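Local coordinates for chitinase (Thermococcus chitonophagus, PDB 5XSW), which probably hydrolyses chitin as an endochitinase, the construct holding a beta-sheet domain followed by a mostly helical domain that binds a glycan, at residues W399-R410 against W424-Y435. Numbering follows the deposited sequence.
Sequences WDDIEYFFTVVR and WNAMMRDVKRAY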
# COMPACT_ATOMS: atom_id res chain seq x y z
N TRP A 399 -6.81 -27.74 -25.01
CA TRP A 399 -7.84 -26.71 -25.08
C TRP A 399 -8.36 -26.36 -23.67
O TRP A 399 -8.59 -25.19 -23.36
CB TRP A 399 -9.06 -27.10 -25.98
CG TRP A 399 -10.12 -26.02 -25.84
CD1 TRP A 399 -11.39 -26.14 -25.31
CD2 TRP A 399 -9.95 -24.63 -26.15
NE1 TRP A 399 -12.02 -24.90 -25.30
CE2 TRP A 399 -11.15 -23.97 -25.82
CE3 TRP A 399 -8.90 -23.89 -26.70
CZ2 TRP A 399 -11.31 -22.63 -26.00
CZ3 TRP A 399 -9.06 -22.56 -26.87
CH2 TRP A 399 -10.25 -21.93 -26.53
N ASP A 400 -8.59 -27.37 -22.84
CA ASP A 400 -9.02 -27.14 -21.46
C ASP A 400 -8.03 -26.20 -20.70
O ASP A 400 -8.47 -25.35 -19.95
CB ASP A 400 -9.13 -28.47 -20.70
CG ASP A 400 -10.43 -29.25 -21.05
OD1 ASP A 400 -11.33 -28.68 -21.69
OD2 ASP A 400 -10.57 -30.39 -20.62
N ASP A 401 -6.74 -26.39 -20.90
CA ASP A 401 -5.71 -25.49 -20.31
C ASP A 401 -5.90 -24.02 -20.72
O ASP A 401 -5.83 -23.11 -19.88
CB ASP A 401 -4.30 -25.91 -20.76
CG ASP A 401 -3.88 -27.25 -20.21
OD1 ASP A 401 -4.43 -27.69 -19.17
OD2 ASP A 401 -2.98 -27.85 -20.81
N ILE A 402 -6.13 -23.80 -22.02
CA ILE A 402 -6.29 -22.46 -22.59
C ILE A 402 -7.57 -21.83 -22.10
O ILE A 402 -7.61 -20.66 -21.68
CB ILE A 402 -6.29 -22.49 -24.16
CG1 ILE A 402 -5.01 -23.13 -24.70
CG2 ILE A 402 -6.48 -21.10 -24.74
CD1 ILE A 402 -3.76 -22.42 -24.40
N GLU A 403 -8.63 -22.62 -22.11
CA GLU A 403 -9.91 -22.15 -21.65
C GLU A 403 -9.85 -21.72 -20.18
O GLU A 403 -10.44 -20.71 -19.77
CB GLU A 403 -10.97 -23.27 -21.83
CG GLU A 403 -12.26 -22.94 -21.13
CD GLU A 403 -13.06 -21.82 -21.80
OE1 GLU A 403 -12.94 -21.67 -23.03
OE2 GLU A 403 -13.81 -21.08 -21.09
N TYR A 404 -9.22 -22.56 -19.39
CA TYR A 404 -9.06 -22.30 -17.96
C TYR A 404 -8.28 -20.98 -17.75
O TYR A 404 -8.69 -20.05 -17.02
CB TYR A 404 -8.32 -23.49 -17.32
CG TYR A 404 -7.88 -23.17 -15.90
CD1 TYR A 404 -8.80 -22.84 -14.91
CD2 TYR A 404 -6.53 -23.19 -15.57
CE1 TYR A 404 -8.37 -22.52 -13.61
CE2 TYR A 404 -6.11 -22.90 -14.29
CZ TYR A 404 -7.02 -22.57 -13.32
OH TYR A 404 -6.52 -22.27 -12.07
N PHE A 405 -7.15 -20.89 -18.44
CA PHE A 405 -6.33 -19.68 -18.38
C PHE A 405 -7.15 -18.42 -18.64
O PHE A 405 -7.15 -17.48 -17.82
CB PHE A 405 -5.16 -19.78 -19.35
CG PHE A 405 -4.29 -18.55 -19.34
CD1 PHE A 405 -3.37 -18.35 -18.30
CD2 PHE A 405 -4.43 -17.56 -20.32
CE1 PHE A 405 -2.60 -17.18 -18.25
CE2 PHE A 405 -3.65 -16.40 -20.27
CZ PHE A 405 -2.72 -16.23 -19.24
N PHE A 406 -7.95 -18.39 -19.72
CA PHE A 406 -8.68 -17.16 -19.99
C PHE A 406 -9.88 -16.91 -19.06
O PHE A 406 -10.20 -15.77 -18.81
CB PHE A 406 -9.14 -17.09 -21.46
CG PHE A 406 -8.03 -16.78 -22.40
CD1 PHE A 406 -7.58 -15.48 -22.53
CD2 PHE A 406 -7.39 -17.79 -23.10
CE1 PHE A 406 -6.51 -15.16 -23.39
CE2 PHE A 406 -6.30 -17.47 -23.96
CZ PHE A 406 -5.86 -16.16 -24.08
N THR A 407 -10.54 -17.97 -18.57
CA THR A 407 -11.53 -17.83 -17.49
C THR A 407 -10.94 -17.13 -16.26
O THR A 407 -11.54 -16.23 -15.70
CB THR A 407 -12.06 -19.23 -17.05
OG1 THR A 407 -12.57 -19.90 -18.21
CG2 THR A 407 -13.16 -19.13 -16.03
N VAL A 408 -9.77 -17.57 -15.82
CA VAL A 408 -9.13 -16.91 -14.67
C VAL A 408 -8.80 -15.45 -15.02
O VAL A 408 -9.07 -14.49 -14.24
CB VAL A 408 -7.86 -17.67 -14.25
CG1 VAL A 408 -7.14 -16.87 -13.09
CG2 VAL A 408 -8.26 -19.14 -13.77
N VAL A 409 -8.25 -15.24 -16.21
CA VAL A 409 -7.95 -13.84 -16.57
C VAL A 409 -9.23 -12.99 -16.50
O VAL A 409 -9.26 -11.88 -15.98
CB VAL A 409 -7.30 -13.74 -17.97
CG1 VAL A 409 -7.20 -12.27 -18.39
CG2 VAL A 409 -5.88 -14.36 -17.90
N ARG A 410 -10.32 -13.53 -17.03
CA ARG A 410 -11.58 -12.77 -17.00
C ARG A 410 -12.10 -12.53 -15.58
O ARG A 410 -12.68 -11.47 -15.29
CB ARG A 410 -12.66 -13.51 -17.79
CG ARG A 410 -13.89 -12.64 -18.06
CD ARG A 410 -14.80 -13.32 -19.06
NE ARG A 410 -15.95 -12.49 -19.41
CZ ARG A 410 -17.06 -12.96 -19.99
NH1 ARG A 410 -17.15 -14.25 -20.31
NH2 ARG A 410 -18.07 -12.13 -20.26
N TRP A 424 -15.93 -10.65 -25.46
CA TRP A 424 -15.18 -11.76 -24.85
C TRP A 424 -15.48 -13.07 -25.58
O TRP A 424 -14.58 -13.87 -25.87
CB TRP A 424 -15.49 -11.89 -23.35
CG TRP A 424 -14.52 -12.81 -22.71
CD1 TRP A 424 -14.63 -14.17 -22.58
CD2 TRP A 424 -13.23 -12.46 -22.17
NE1 TRP A 424 -13.51 -14.67 -21.96
CE2 TRP A 424 -12.63 -13.65 -21.71
CE3 TRP A 424 -12.54 -11.25 -22.00
CZ2 TRP A 424 -11.37 -13.67 -21.10
CZ3 TRP A 424 -11.29 -11.28 -21.39
CH2 TRP A 424 -10.71 -12.48 -20.96
N ASN A 425 -16.75 -13.30 -25.89
CA ASN A 425 -17.14 -14.51 -26.63
C ASN A 425 -16.54 -14.55 -28.00
O ASN A 425 -16.04 -15.58 -28.43
CB ASN A 425 -18.67 -14.61 -26.74
CG ASN A 425 -19.32 -14.86 -25.40
OD1 ASN A 425 -18.69 -15.42 -24.50
ND2 ASN A 425 -20.57 -14.45 -25.26
N ALA A 426 -16.57 -13.41 -28.70
CA ALA A 426 -15.92 -13.35 -30.02
C ALA A 426 -14.42 -13.63 -29.91
O ALA A 426 -13.82 -14.34 -30.75
CB ALA A 426 -16.16 -12.00 -30.68
N MET A 427 -13.81 -13.06 -28.88
CA MET A 427 -12.38 -13.31 -28.63
C MET A 427 -12.11 -14.81 -28.44
O MET A 427 -11.20 -15.40 -29.06
CB MET A 427 -11.91 -12.46 -27.41
CG MET A 427 -10.39 -12.55 -27.14
SD MET A 427 -10.12 -12.07 -25.41
CE MET A 427 -10.52 -13.60 -24.64
N MET A 428 -12.90 -15.46 -27.60
CA MET A 428 -12.68 -16.86 -27.31
C MET A 428 -12.94 -17.77 -28.54
O MET A 428 -12.23 -18.74 -28.74
CB MET A 428 -13.55 -17.27 -26.10
CG MET A 428 -13.00 -16.73 -24.74
SD MET A 428 -11.21 -17.03 -24.48
CE MET A 428 -11.10 -18.81 -24.50
N ARG A 429 -13.92 -17.43 -29.41
CA ARG A 429 -14.03 -18.16 -30.71
C ARG A 429 -12.73 -18.07 -31.53
O ARG A 429 -12.20 -19.09 -32.02
CB ARG A 429 -15.22 -17.61 -31.55
CG ARG A 429 -16.59 -18.04 -31.00
CD ARG A 429 -17.75 -17.77 -31.98
NE ARG A 429 -18.00 -16.34 -32.18
CZ ARG A 429 -18.70 -15.58 -31.35
NH1 ARG A 429 -19.24 -16.10 -30.24
NH2 ARG A 429 -18.87 -14.30 -31.61
N ASP A 430 -12.17 -16.86 -31.67
CA ASP A 430 -10.88 -16.70 -32.35
C ASP A 430 -9.74 -17.47 -31.69
O ASP A 430 -8.93 -18.10 -32.36
CB ASP A 430 -10.49 -15.22 -32.41
CG ASP A 430 -11.24 -14.44 -33.48
OD1 ASP A 430 -12.04 -15.03 -34.28
OD2 ASP A 430 -11.01 -13.21 -33.53
N VAL A 431 -9.68 -17.42 -30.35
CA VAL A 431 -8.63 -18.16 -29.62
C VAL A 431 -8.76 -19.65 -29.87
O VAL A 431 -7.78 -20.37 -30.12
CB VAL A 431 -8.72 -17.85 -28.08
CG1 VAL A 431 -7.90 -18.88 -27.26
CG2 VAL A 431 -8.29 -16.38 -27.80
N LYS A 432 -9.99 -20.14 -29.77
CA LYS A 432 -10.19 -21.59 -30.03
C LYS A 432 -9.84 -21.99 -31.47
O LYS A 432 -9.19 -23.04 -31.73
CB LYS A 432 -11.64 -22.02 -29.73
CG LYS A 432 -11.81 -23.54 -29.93
CD LYS A 432 -13.02 -24.07 -29.25
CE LYS A 432 -12.97 -25.61 -29.21
NZ LYS A 432 -14.09 -26.07 -28.32
N ARG A 433 -10.26 -21.14 -32.41
CA ARG A 433 -9.89 -21.41 -33.82
C ARG A 433 -8.39 -21.40 -34.00
O ARG A 433 -7.82 -22.28 -34.67
CB ARG A 433 -10.54 -20.40 -34.78
CG ARG A 433 -10.20 -20.70 -36.26
CD ARG A 433 -10.94 -19.78 -37.23
NE ARG A 433 -10.50 -19.97 -38.62
CZ ARG A 433 -11.05 -20.85 -39.47
NH1 ARG A 433 -12.06 -21.62 -39.07
NH2 ARG A 433 -10.59 -20.95 -40.71
N ALA A 434 -7.71 -20.43 -33.37
CA ALA A 434 -6.25 -20.42 -33.49
C ALA A 434 -5.62 -21.66 -32.85
O ALA A 434 -4.67 -22.27 -33.36
CB ALA A 434 -5.67 -19.07 -32.85
N TYR A 435 -6.13 -22.01 -31.67
CA TYR A 435 -5.66 -23.24 -31.03
C TYR A 435 -5.80 -24.49 -32.00
O TYR A 435 -4.86 -25.28 -32.23
CB TYR A 435 -6.44 -23.47 -29.74
CG TYR A 435 -6.23 -24.85 -29.20
CD1 TYR A 435 -5.16 -25.12 -28.32
CD2 TYR A 435 -7.06 -25.92 -29.61
CE1 TYR A 435 -4.93 -26.39 -27.85
CE2 TYR A 435 -6.82 -27.20 -29.16
CZ TYR A 435 -5.76 -27.43 -28.28
OH TYR A 435 -5.52 -28.69 -27.80
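The Arg410 guanidinium lies flat on one face of the Trp424 indole. The guanidinium and ring planes differ by 19°, with their centres 4.1 Å apart. This is a cation-pi stack, set off-centre on the five-membered ring. Arg410 CD sits more squarely over the five-membered ring of Trp424, 3.4 Å from its centroid. The arginine has CG anti to the backbone N and runs extended to NE, which carries the charged end across the indole. Met427 CE lies over the opposite face of Trp424, and the indole edge meets Phe406 O. With an alanine in place of Trp424, the Arg410 guanidinium would probably lose the surface it lies on and be freer to swing into solvent.

The two segments belong to an antiparallel helix pair, 399-412 and 421-439, joined by a short connection. The axes of segments 399-410 and 424-435 approach to 11.0 Å, at 153°. Helix 449-461 packs against the same pair, touching Ile402, Phe406 and Val431. The pair shows knobs-into-holes packing: Phe406 fits among Trp424, Met427, Met428 and Val431, and Trp399 among Met428, Val431, Lys432 and Tyr435. Met428 SD makes an oblique Met-aromatic contact with Phe406, 4.5 Å from the ring centroid.

Lys432 crosses one face of Trp399. Lys432 CB makes a CH-pi contact with the six-membered ring of Trp399, and the extended chain takes Lys432 NZ to 4.2 Å from the centroid of the five-membered ring of Trp399, an off-centre cation-pi contact. Glu403 CB backs the other face. Val431 CG1 meets the indole edge in plane, 3.9 Å from Trp399 CZ3. Trp399 CB lies over the face of the Tyr435 ring in a CH-pi contact, while the two aromatic planes are inclined at 58°.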